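Local coordinates for protein N-acetylglucosamine-6-phosphate deacetylase (Thermotoga maritima, PDB 1O12) that probably removes the acetyl group from N-acetylglucosamine 6-phosphate, as a metal-dependent amidohydrolase of the NagA family that binds one divalent metal cation per subunit, at residues 31-34 with 39-42; 66-69 with 73-76; 205-210 with 222-227. All coordinates share one frame; numbering follows the deposited sequence.

Interaction 1: residues 31-34 with 39-42; sequences DVEI and IVKV
E33 and K41 form the hydrogen-bonded pair of an antiparallel hairpin whose strand segments run at 160° to each other, 4.6 Å apart at their closest, and the register slips by one residue beside them in a classic beta bulge. The extra residue is V40: E33 O takes a short bond from V40 N (2.7 Å) and a weak one from K41 N (3.3 Å), one carbonyl serving two amides. The neighbouring link, E33 N to K41 O, is 2.6 Å long. On the face carrying E33 and K41, the glutamate runs extended beyond CG while the lysine bends at chi2 and chi3, which folds its end back across the carboxylate. K41 NZ lies 2.9 Å from E33 OE2 in a salt bridge whose hydrogen bond is weak, and K41 CE lies against both carboxylate oxygens. An alanine in place of E33 would probably leave the K41 ammonium without this carboxylate mate and its bent chain freer to turn. The other face is apolar, V32 CG1 meeting I39 CG2 at 3.8 Å; in V32 this methyl stands opposite the backbone N (chi1 177°), on the carbonyl side. Around the hairpin, D31 bonds to K17 and R45, V32 pairs through its backbone with V15, and V42 N bonds to E347, so strands 26-35 and 38-44 are flanked by strand 14-16 and a late loop.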
# COMPACT_ATOMS: atom_id res chain seq x y z
N ASP A 31 -34.46 19.20 1.37
CA ASP A 31 -34.78 19.73 2.70
C ASP A 31 -34.80 18.55 3.68
O ASP A 31 -35.11 17.41 3.28
CB ASP A 31 -36.16 20.41 2.70
CG ASP A 31 -36.30 21.50 1.61
OD1 ASP A 31 -37.45 21.91 1.30
OD2 ASP A 31 -35.27 21.95 1.07
N VAL A 32 -34.44 18.82 4.93
CA VAL A 32 -34.43 17.80 5.97
C VAL A 32 -35.36 18.26 7.10
O VAL A 32 -35.33 19.43 7.51
CB VAL A 32 -32.99 17.53 6.55
CG1 VAL A 32 -33.05 16.49 7.68
CG2 VAL A 32 -32.06 17.04 5.45
N GLU A 33 -36.18 17.34 7.57
CA GLU A 33 -37.15 17.61 8.62
C GLU A 33 -36.81 16.89 9.91
O GLU A 33 -36.68 15.67 9.95
CB GLU A 33 -38.53 17.18 8.14
CG GLU A 33 -39.66 18.06 8.60
CD GLU A 33 -40.97 17.71 7.88
OE1 GLU A 33 -41.50 16.59 8.10
OE2 GLU A 33 -41.45 18.55 7.08
N ILE A 34 -36.71 17.69 10.97
CA ILE A 34 -36.36 17.24 12.31
C ILE A 34 -37.50 17.39 13.32
O ILE A 34 -38.02 18.49 13.52
CB ILE A 34 -35.19 18.03 12.84
CG1 ILE A 34 -34.05 17.99 11.81
CG2 ILE A 34 -34.78 17.48 14.18
CD1 ILE A 34 -32.83 18.76 12.23
N ILE A 39 -34.69 12.77 12.71
CA ILE A 39 -34.92 13.16 11.32
C ILE A 39 -36.13 12.36 10.86
O ILE A 39 -36.11 11.13 10.85
CB ILE A 39 -33.70 12.79 10.46
CG1 ILE A 39 -32.50 13.61 10.92
CG2 ILE A 39 -34.01 13.02 9.00
CD1 ILE A 39 -31.18 13.07 10.40
N VAL A 40 -37.21 13.06 10.50
CA VAL A 40 -38.42 12.40 10.05
C VAL A 40 -38.69 12.55 8.57
O VAL A 40 -39.57 11.90 8.03
CB VAL A 40 -39.68 12.93 10.79
CG1 VAL A 40 -39.72 12.40 12.20
CG2 VAL A 40 -39.70 14.47 10.79
N LYS A 41 -37.94 13.40 7.89
CA LYS A 41 -38.18 13.55 6.46
C LYS A 41 -36.98 14.12 5.72
O LYS A 41 -36.42 15.15 6.10
CB LYS A 41 -39.42 14.44 6.23
CG LYS A 41 -40.16 14.16 4.93
CD LYS A 41 -40.41 15.43 4.12
CE LYS A 41 -41.26 16.44 4.89
NZ LYS A 41 -41.30 17.80 4.25
N VAL A 42 -36.58 13.42 4.67
CA VAL A 42 -35.47 13.85 3.83
C VAL A 42 -36.06 13.99 2.43
O VAL A 42 -36.31 12.97 1.76
CB VAL A 42 -34.35 12.80 3.82
CG1 VAL A 42 -33.17 13.31 3.05
CG2 VAL A 42 -33.93 12.48 5.22

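Interaction 2: residues 66-69 with 73-76; sequences VGAD and CDFS
D69 and D74 clasp each other through two hydrogen bonds that close a short loop. D69 N donates to the carboxylate oxygen D74 OD2 at 3.0 Å, almost straight at 171°, and the acceptor uses its anti lone pair, the one turned away from OD1. In return D74 N donates to D69 O over 3.1 Å. Main chain and side chain of D74 therefore grip the two ends of the same residue. Its CG stands opposite the carbonyl carbon and beside the backbone N (chi1 -51°), which brings OD2 to D69 N. D74 OD2 also lies 3.2 Å from D69 O, an acceptor it cannot bond. Next to this polar clasp, A68 CB packs on D74 CB at 3.5 Å, a small methyl against a methylene.

The two aspartate side chains lie side by side and point the same way, their carboxylate planes turned 56° apart. D69 OD2 comes within 3.6 Å of D74 OD2, and this approach of like charges would probably raise the affinity of one of them for a proton. In the second shell N72 ND2 donates to D69 OD2, while D69 OD1 has a weak hydrogen bond with S270 OG. A68 also rests on E77 and M78 of the helix that follows. C73 O lies 3.6 Å above one face of the F75 ring, offset toward its rim, and that ring meets Y112 of helix 99-115.

The backbone at D74 makes an inverse gamma turn, closed by a weak bond from F75 N to C73 O. D74 occupies the N-cap position of helix 75-83, yet its side chain makes no capping bond and turns instead to D69. The whole is a tight connection from the short strand 68-69 into a helix, in the amidohydrolase-family part of the chain.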
# COMPACT_ATOMS: atom_id res chain seq x y z
N VAL A 66 -8.05 23.50 23.47
CA VAL A 66 -8.22 24.85 24.05
C VAL A 66 -8.14 24.94 25.60
O VAL A 66 -8.95 25.61 26.25
CB VAL A 66 -9.56 25.53 23.57
CG1 VAL A 66 -9.45 25.95 22.11
CG2 VAL A 66 -10.73 24.57 23.72
N GLY A 67 -7.16 24.24 26.16
CA GLY A 67 -6.97 24.25 27.59
C GLY A 67 -7.59 23.10 28.35
O GLY A 67 -7.17 22.84 29.47
N ALA A 68 -8.57 22.40 27.78
CA ALA A 68 -9.23 21.29 28.47
C ALA A 68 -8.58 19.94 28.19
O ALA A 68 -8.23 19.65 27.05
CB ALA A 68 -10.69 21.24 28.07
N ASP A 69 -8.40 19.12 29.22
CA ASP A 69 -7.80 17.80 29.04
C ASP A 69 -8.74 16.75 29.58
O ASP A 69 -9.62 17.03 30.39
CB ASP A 69 -6.51 17.60 29.85
CG ASP A 69 -5.69 18.86 29.99
OD1 ASP A 69 -4.57 18.89 29.41
OD2 ASP A 69 -6.15 19.79 30.71
N CYS A 73 -10.49 15.83 33.38
CA CYS A 73 -11.90 15.59 33.14
C CYS A 73 -12.71 16.81 32.84
O CYS A 73 -13.81 16.97 33.36
CB CYS A 73 -12.51 14.87 34.33
SG CYS A 73 -11.63 13.36 34.80
N ASP A 74 -12.17 17.67 31.98
CA ASP A 74 -12.86 18.88 31.59
C ASP A 74 -13.81 18.56 30.44
O ASP A 74 -13.70 19.13 29.36
CB ASP A 74 -11.85 19.94 31.15
CG ASP A 74 -10.75 20.14 32.17
OD1 ASP A 74 -11.07 20.56 33.30
OD2 ASP A 74 -9.56 19.86 31.86
N PHE A 75 -14.73 17.64 30.67
CA PHE A 75 -15.68 17.24 29.65
C PHE A 75 -16.55 18.39 29.16
O PHE A 75 -16.72 18.59 27.96
CB PHE A 75 -16.57 16.11 30.19
CG PHE A 75 -15.78 14.97 30.76
CD1 PHE A 75 -16.04 14.50 32.05
CD2 PHE A 75 -14.75 14.37 30.03
CE1 PHE A 75 -15.29 13.47 32.61
CE2 PHE A 75 -13.98 13.34 30.57
CZ PHE A 75 -14.25 12.88 31.87
N SER A 76 -17.10 19.16 30.09
CA SER A 76 -17.95 20.28 29.73
C SER A 76 -17.25 21.26 28.82
O SER A 76 -17.85 21.78 27.88
CB SER A 76 -18.40 21.03 30.98
OG SER A 76 -19.36 22.00 30.60

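Interaction 3: residues 205-210 with 222-227; sequences KRITHF and IGITGA. With FE (Fe (III) ion), chain C.
Packing joins I207 and F210 to I224 and T225, and no hydrogen bond crosses between the two segments; I207 with I224 is wholly apolar between side chains, while F210 also meets a carbonyl oxygen. I207 CD1 reaches I224 CG2 at 3.5 Å, the two isoleucines sliding past each other in opposite directions. I207 sends CG1 away from its carbonyl carbon (chi1 -67°), and the extended chain carries CD1 onto the first turn of the helix. F210 crosses T225 at about a right angle: the CE1-CZ edge of the ring meets T225 CG2, with CZ 3.7 Å from that methyl. T225 O also approaches this ring in its plane, 3.5 Å from F210 CE1, so a carbonyl oxygen faces the slightly positive edge of the phenyl group.

Polar bonds lie around this packing. T225 OG1 bonds to the backbone oxygen of K215, which leaves its methyl to the phenylalanine. E237 OE1 accepts from H209 N, so this glutamate ties the backbone of the metal ligand to the next strand.

Metal coordination falls to H209, just along the chain from strand 206-207. H209 NE2 binds the iron(III) ion at 2.3 Å, with E127 and H188 as the other protein ligands, the H188 ring meeting that of H209 nearly perpendicularly. T208 CG2 lies over the centre of one face of the H209 ring.

The chemistry is thus divided within a few residues: I207 and F210 hold the outward, greasy side against helix 223-230, whereas H209 directs its imidazole to the metal, an arrangement consistent with a TIM-barrel amidohydrolase, whose metal ligands sit at the C-terminal ends of the barrel strands.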
# COMPACT_ATOMS: atom_id res chain seq x y z
N LYS A 205 -10.86 -5.18 14.39
CA LYS A 205 -10.72 -4.68 13.03
C LYS A 205 -10.41 -3.19 12.89
O LYS A 205 -10.88 -2.52 11.97
CB LYS A 205 -11.96 -5.07 12.22
CG LYS A 205 -12.18 -6.56 12.14
CD LYS A 205 -13.51 -6.88 11.50
CE LYS A 205 -13.69 -8.38 11.25
NZ LYS A 205 -15.00 -8.63 10.56
N ARG A 206 -9.55 -2.69 13.77
CA ARG A 206 -9.22 -1.28 13.72
C ARG A 206 -7.75 -1.00 14.12
O ARG A 206 -7.17 -1.69 14.96
CB ARG A 206 -10.20 -0.57 14.66
CG ARG A 206 -10.23 0.93 14.65
CD ARG A 206 -11.16 1.38 15.75
NE ARG A 206 -11.43 2.80 15.70
CZ ARG A 206 -10.57 3.76 16.05
NH1 ARG A 206 -9.36 3.44 16.48
NH2 ARG A 206 -10.95 5.05 15.96
N ILE A 207 -7.14 0.00 13.49
CA ILE A 207 -5.76 0.41 13.81
C ILE A 207 -5.70 1.90 14.24
O ILE A 207 -6.25 2.78 13.55
CB ILE A 207 -4.85 0.14 12.62
CG1 ILE A 207 -4.76 -1.37 12.41
CG2 ILE A 207 -3.46 0.76 12.88
CD1 ILE A 207 -3.86 -1.78 11.29
N THR A 208 -5.07 2.16 15.40
CA THR A 208 -4.97 3.50 16.00
C THR A 208 -3.89 4.36 15.31
O THR A 208 -2.75 3.92 15.11
CB THR A 208 -4.74 3.38 17.57
OG1 THR A 208 -5.88 2.73 18.14
CG2 THR A 208 -4.59 4.75 18.26
N HIS A 209 -4.27 5.60 15.00
CA HIS A 209 -3.48 6.56 14.21
C HIS A 209 -2.38 5.92 13.36
O HIS A 209 -1.20 5.95 13.69
CB HIS A 209 -2.95 7.74 15.05
CG HIS A 209 -2.19 7.35 16.27
ND1 HIS A 209 -1.33 6.29 16.30
CD2 HIS A 209 -2.17 7.90 17.51
CE1 HIS A 209 -0.81 6.18 17.52
NE2 HIS A 209 -1.30 7.15 18.27
N PHE A 210 -2.84 5.32 12.26
CA PHE A 210 -2.02 4.64 11.25
C PHE A 210 -1.28 5.71 10.45
O PHE A 210 -1.87 6.70 10.01
CB PHE A 210 -2.95 3.85 10.32
CG PHE A 210 -2.26 3.15 9.18
CD1 PHE A 210 -1.93 1.80 9.28
CD2 PHE A 210 -1.95 3.84 8.00
CE1 PHE A 210 -1.32 1.15 8.23
CE2 PHE A 210 -1.34 3.19 6.94
CZ PHE A 210 -1.02 1.84 7.05
N ILE A 222 5.16 -7.92 6.69
CA ILE A 222 4.40 -6.72 6.42
C ILE A 222 3.87 -6.06 7.69
O ILE A 222 3.52 -4.87 7.69
CB ILE A 222 3.25 -6.99 5.40
CG1 ILE A 222 2.21 -7.95 5.97
CG2 ILE A 222 3.84 -7.59 4.12
CD1 ILE A 222 1.01 -8.08 5.07
N GLY A 223 3.87 -6.84 8.78
CA GLY A 223 3.44 -6.34 10.08
C GLY A 223 2.03 -5.76 10.16
O GLY A 223 1.18 -5.98 9.27
N ILE A 224 1.77 -5.04 11.25
CA ILE A 224 0.46 -4.43 11.45
C ILE A 224 0.16 -3.43 10.34
O ILE A 224 -0.98 -3.30 9.91
CB ILE A 224 0.36 -3.66 12.82
CG1 ILE A 224 0.35 -4.63 14.00
CG2 ILE A 224 -0.93 -2.83 12.86
CD1 ILE A 224 -0.42 -4.09 15.20
N THR A 225 1.18 -2.70 9.91
CA THR A 225 1.02 -1.71 8.85
C THR A 225 0.54 -2.39 7.59
O THR A 225 -0.31 -1.87 6.88
CB THR A 225 2.36 -1.02 8.57
OG1 THR A 225 2.89 -0.56 9.82
CG2 THR A 225 2.20 0.13 7.60
N GLY A 226 1.09 -3.57 7.34
CA GLY A 226 0.73 -4.34 6.16
C GLY A 226 -0.64 -4.94 6.30
O GLY A 226 -1.40 -5.00 5.33
N ALA A 227 -0.96 -5.38 7.51
CA ALA A 227 -2.28 -5.94 7.77
C ALA A 227 -3.26 -4.81 7.54
O ALA A 227 -4.27 -4.98 6.86
CB ALA A 227 -2.38 -6.42 9.21
FE FE C . -0.72 7.51 20.48

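In the fold
The three contacts follow one another in series along the chain and nowhere touch. Interaction 1 lies about 27 Å from the chain's centre, in a beta hairpin away from the metal site, whereas interactions 2 and 3 both fall in the amidohydrolase-family part of the chain and lie on opposite sides of that centre, their own centres about 30 Å apart. Interaction 1 is about 33 Å from interaction 2 and 38 Å from interaction 3, centre to centre. The worked example shows local packing serving different parts of one enzyme: a hairpin of the peripheral strands, a strand-to-helix turn, and a beta-alpha-beta unit of which the first strand leads into a metal ligand.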